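Hypothetical protein PA2218 (Pseudomonas aeruginosa, PDB 2HDW) is an uncharacterised protein with an alpha/beta hydrolase fold that probably acts as a hydrolase, on a substrate not yet identified. Local coordinates at residues V175-L186 against V195-M206. Numbering follows the deposited sequence.
Sequences VIGICGWGGMAL and VKAVVTSTMYDM
Strands 173-178 and 197-201 pair in parallel, joined by helix 180-191 in a beta-alpha-beta crossover of the alpha/beta hydrolase sheet. The ladder runs from Val175 N to Ala197 O (3.3 Å) through to Cys179 N, 2.8 Å from Ser201 O. Cys179 sits in the sharp turn between strand and helix, with positive phi (53°). Its position and backbone are consistent with the nucleophile elbow of this fold, though no catalytic role is established for it. Its carbonyl O takes Tyr204 N at 3.0 Å and Gly182 N from opposite faces of its plane. With SG anti to the backbone N (chi1 -164°), the sulfur comes obliquely to the Tyr204 ring, 4.8 Å from its centroid, a sulfur-aromatic contact. Glycines bring the helix start close: Gly182 CA packs 3.8 Å from Met203 CB. A water bridges Gly180 O and Met206 N. Further along the helix, Leu186 lies across Thr200, CG to CG2 3.7 Å, and its CD1 meets Met203 SD. Val198 lies between Leu186 and Val175: its CG1 meets Leu186 CD2, and its CG2 touches Val175 CG2 at 3.7 Å. On the other sheet face, Ile176 and Val199 lie side by side against helix 356-366. Strands 96-102 and 309-314 flank the pair, and helix 148-164 packs against Trp181 and Ala185.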
loop_
_atom_site.group_PDB
_atom_site.type_symbol
_atom_site.label_atom_id
_atom_site.label_comp_id
_atom_site.label_asym_id
_atom_site.label_seq_id
_atom_site.Cartn_x
_atom_site.Cartn_y
_atom_site.Cartn_z
ATOM N N VAL A 175 7.263 -4.148 8.223
ATOM C CA VAL A 175 6.242 -3.829 7.237
ATOM C C VAL A 175 6.851 -3.373 5.923
ATOM O O VAL A 175 7.961 -2.841 5.893
ATOM C CB VAL A 175 5.284 -2.712 7.711
ATOM C CG1 VAL A 175 4.464 -3.184 8.901
ATOM C CG2 VAL A 175 6.069 -1.460 8.050
ATOM N N ILE A 176 6.126 -3.610 4.832
ATOM C CA ILE A 176 6.570 -3.164 3.517
ATOM C C ILE A 176 5.443 -2.319 2.915
ATOM O O ILE A 176 4.298 -2.771 2.828
ATOM C CB ILE A 176 6.866 -4.344 2.556
ATOM C CG1 ILE A 176 8.052 -5.168 3.063
ATOM C CG2 ILE A 176 7.203 -3.798 1.162
ATOM C CD1 ILE A 176 8.283 -6.456 2.277
ATOM N N GLY A 177 5.772 -1.093 2.520
ATOM C CA GLY A 177 4.786 -0.208 1.921
ATOM C C GLY A 177 5.115 -0.008 0.455
ATOM O O GLY A 177 6.186 0.499 0.119
ATOM N N ILE A 178 4.192 -0.401 -0.418
ATOM C CA ILE A 178 4.383 -0.290 -1.857
ATOM C C ILE A 178 3.617 0.893 -2.450
ATOM O O ILE A 178 2.472 1.154 -2.079
ATOM C CB ILE A 178 3.883 -1.564 -2.593
ATOM C CG1 ILE A 178 4.449 -2.823 -1.935
ATOM C CG2 ILE A 178 4.292 -1.504 -4.061
ATOM C CD1 ILE A 178 3.784 -4.111 -2.400
ATOM N N CYS A 179 4.253 1.601 -3.373
ATOM C CA CYS A 179 3.608 2.719 -4.041
ATOM C C CYS A 179 3.033 3.703 -3.016
ATOM O O CYS A 179 3.731 4.133 -2.095
ATOM C CB CYS A 179 2.502 2.164 -4.951
ATOM S SG CYS A 179 1.855 3.285 -6.225
ATOM N N GLY A 180 1.756 4.042 -3.170
ATOM C CA GLY A 180 1.116 4.971 -2.254
ATOM C C GLY A 180 1.155 4.547 -0.796
ATOM O O GLY A 180 1.131 5.387 0.102
ATOM N N TRP A 181 1.213 3.245 -0.541
ATOM C CA TRP A 181 1.255 2.790 0.839
ATOM C C TRP A 181 2.651 2.831 1.438
ATOM O O TRP A 181 2.852 2.504 2.617
ATOM C CB TRP A 181 0.637 1.403 0.958
ATOM C CG TRP A 181 -0.854 1.496 0.974
ATOM C CD1 TRP A 181 -1.677 1.782 -0.085
ATOM C CD2 TRP A 181 -1.697 1.416 2.125
ATOM N NE1 TRP A 181 -2.984 1.892 0.343
ATOM C CE2 TRP A 181 -3.022 1.674 1.696
ATOM C CE3 TRP A 181 -1.462 1.156 3.483
ATOM C CZ2 TRP A 181 -4.105 1.681 2.578
ATOM C CZ3 TRP A 181 -2.542 1.161 4.361
ATOM C CH2 TRP A 181 -3.848 1.423 3.902
ATOM N N GLY A 182 3.619 3.236 0.619
ATOM C CA GLY A 182 4.974 3.377 1.113
ATOM C C GLY A 182 4.917 4.553 2.079
ATOM O O GLY A 182 5.534 4.541 3.136
ATOM N N GLY A 183 4.149 5.576 1.711
ATOM C CA GLY A 183 4.012 6.738 2.570
ATOM C C GLY A 183 3.246 6.384 3.833
ATOM O O GLY A 183 3.594 6.829 4.926
ATOM N N MET A 184 2.197 5.576 3.685
ATOM C CA MET A 184 1.393 5.157 4.830
ATOM C C MET A 184 2.203 4.256 5.773
ATOM O O MET A 184 2.021 4.305 6.990
ATOM C CB MET A 184 0.132 4.417 4.362
ATOM C CG MET A 184 -1.197 5.186 4.553
ATOM S SD MET A 184 -1.473 6.613 3.447
ATOM C CE MET A 184 -2.001 5.758 1.934
ATOM N N ALA A 185 3.090 3.438 5.214
ATOM C CA ALA A 185 3.910 2.546 6.030
ATOM C C ALA A 185 4.839 3.358 6.931
ATOM O O ALA A 185 4.939 3.094 8.126
ATOM C CB ALA A 185 4.730 1.601 5.140
ATOM N N LEU A 186 5.517 4.347 6.361
ATOM C CA LEU A 186 6.421 5.190 7.144
ATOM C C LEU A 186 5.625 5.946 8.199
ATOM O O LEU A 186 6.085 6.125 9.330
ATOM C CB LEU A 186 7.150 6.184 6.233
ATOM C CG LEU A 186 8.109 5.554 5.219
ATOM C CD1 LEU A 186 8.568 6.595 4.205
ATOM C CD2 LEU A 186 9.297 4.953 5.961
ATOM N N VAL A 195 6.405 -2.073 15.418
ATOM C CA VAL A 195 7.039 -2.369 14.133
ATOM C C VAL A 195 8.540 -2.079 14.228
ATOM O O VAL A 195 8.957 -0.939 14.459
ATOM C CB VAL A 195 6.396 -1.541 12.994
ATOM C CG1 VAL A 195 6.943 -1.986 11.650
ATOM C CG2 VAL A 195 4.877 -1.708 13.026
ATOM N N LYS A 196 9.340 -3.127 14.047
ATOM C CA LYS A 196 10.795 -3.050 14.178
ATOM C C LYS A 196 11.610 -2.483 13.021
ATOM O O LYS A 196 12.700 -1.958 13.237
ATOM C CB LYS A 196 11.346 -4.439 14.522
ATOM C CG LYS A 196 10.807 -5.027 15.818
ATOM C CD LYS A 196 11.050 -4.098 17.001
ATOM C CE LYS A 196 10.951 -4.848 18.327
ATOM N NZ LYS A 196 9.646 -5.527 18.489
ATOM N N ALA A 197 11.103 -2.605 11.803
ATOM C CA ALA A 197 11.819 -2.108 10.634
ATOM C C ALA A 197 10.808 -1.879 9.527
ATOM O O ALA A 197 9.722 -2.454 9.553
ATOM C CB ALA A 197 12.872 -3.124 10.189
ATOM N N VAL A 198 11.171 -1.046 8.553
ATOM C CA VAL A 198 10.270 -0.722 7.458
ATOM C C VAL A 198 10.987 -0.526 6.126
ATOM O O VAL A 198 12.043 0.108 6.056
ATOM C CB VAL A 198 9.463 0.575 7.770
ATOM C CG1 VAL A 198 10.421 1.751 7.977
ATOM C CG2 VAL A 198 8.490 0.877 6.635
ATOM N N VAL A 199 10.388 -1.083 5.078
ATOM C CA VAL A 199 10.885 -0.978 3.709
ATOM C C VAL A 199 9.773 -0.361 2.877
ATOM O O VAL A 199 8.607 -0.676 3.085
ATOM C CB VAL A 199 11.178 -2.370 3.093
ATOM C CG1 VAL A 199 11.292 -2.252 1.566
ATOM C CG2 VAL A 199 12.454 -2.938 3.667
ATOM N N THR A 200 10.122 0.531 1.953
ATOM C CA THR A 200 9.125 1.118 1.067
ATOM C C THR A 200 9.586 0.780 -0.344
ATOM O O THR A 200 10.788 0.729 -0.611
ATOM C CB THR A 200 9.022 2.658 1.201
ATOM O OG1 THR A 200 10.293 3.260 0.924
ATOM C CG2 THR A 200 8.556 3.047 2.597
ATOM N N SER A 201 8.640 0.523 -1.238
ATOM C CA SER A 201 8.994 0.196 -2.614
ATOM C C SER A 201 8.302 1.156 -3.580
ATOM O O SER A 201 7.077 1.281 -3.563
ATOM C CB SER A 201 8.596 -1.250 -2.932
ATOM O OG SER A 201 9.121 -1.659 -4.185
ATOM N N THR A 202 9.097 1.839 -4.403
ATOM C CA THR A 202 8.583 2.791 -5.394
ATOM C C THR A 202 7.400 3.588 -4.814
ATOM O O THR A 202 6.321 3.685 -5.408
ATOM C CB THR A 202 8.187 2.033 -6.713
ATOM O OG1 THR A 202 7.977 2.980 -7.766
ATOM C CG2 THR A 202 6.918 1.190 -6.520
ATOM N N MET A 203 7.646 4.192 -3.655
ATOM C CA MET A 203 6.633 4.940 -2.915
ATOM C C MET A 203 6.147 6.270 -3.473
ATOM O O MET A 203 6.798 6.912 -4.302
ATOM C CB MET A 203 7.115 5.196 -1.466
ATOM C CG MET A 203 8.126 6.357 -1.304
ATOM S SD MET A 203 8.508 6.855 0.433
ATOM C CE MET A 203 7.161 7.984 0.799
ATOM N N TYR A 204 4.981 6.662 -2.964
ATOM C CA TYR A 204 4.316 7.928 -3.254
ATOM C C TYR A 204 3.942 8.404 -1.852
ATOM O O TYR A 204 3.779 7.588 -0.943
ATOM C CB TYR A 204 2.979 7.721 -3.971
ATOM C CG TYR A 204 2.928 7.869 -5.475
ATOM C CD1 TYR A 204 3.632 7.002 -6.311
ATOM C CD2 TYR A 204 2.054 8.787 -6.067
ATOM C CE1 TYR A 204 3.454 7.032 -7.693
ATOM C CE2 TYR A 204 1.870 8.825 -7.448
ATOM C CZ TYR A 204 2.568 7.939 -8.255
ATOM O OH TYR A 204 2.339 7.919 -9.615
ATOM N N ASP A 205 3.824 9.710 -1.669
ATOM C CA ASP A 205 3.334 10.254 -0.409
ATOM C C ASP A 205 1.995 10.737 -0.967
ATOM O O ASP A 205 1.949 11.768 -1.639
ATOM C CB ASP A 205 4.169 11.450 0.065
ATOM C CG ASP A 205 3.485 12.235 1.178
ATOM O OD1 ASP A 205 2.243 12.178 1.262
ATOM O OD2 ASP A 205 4.177 12.929 1.956
ATOM N N MET A 206 0.918 9.986 -0.737
ATOM C CA MET A 206 -0.371 10.379 -1.294
ATOM C C MET A 206 -0.908 11.761 -0.896
ATOM O O MET A 206 -1.658 12.367 -1.671
ATOM C CB MET A 206 -1.434 9.300 -1.023
ATOM C CG MET A 206 -1.190 7.945 -1.732
ATOM S SD MET A 206 -0.835 8.018 -3.540
ATOM C CE MET A 206 -2.340 8.828 -4.101
HETATM O O HOH W 1 0.972 7.827 1.217
#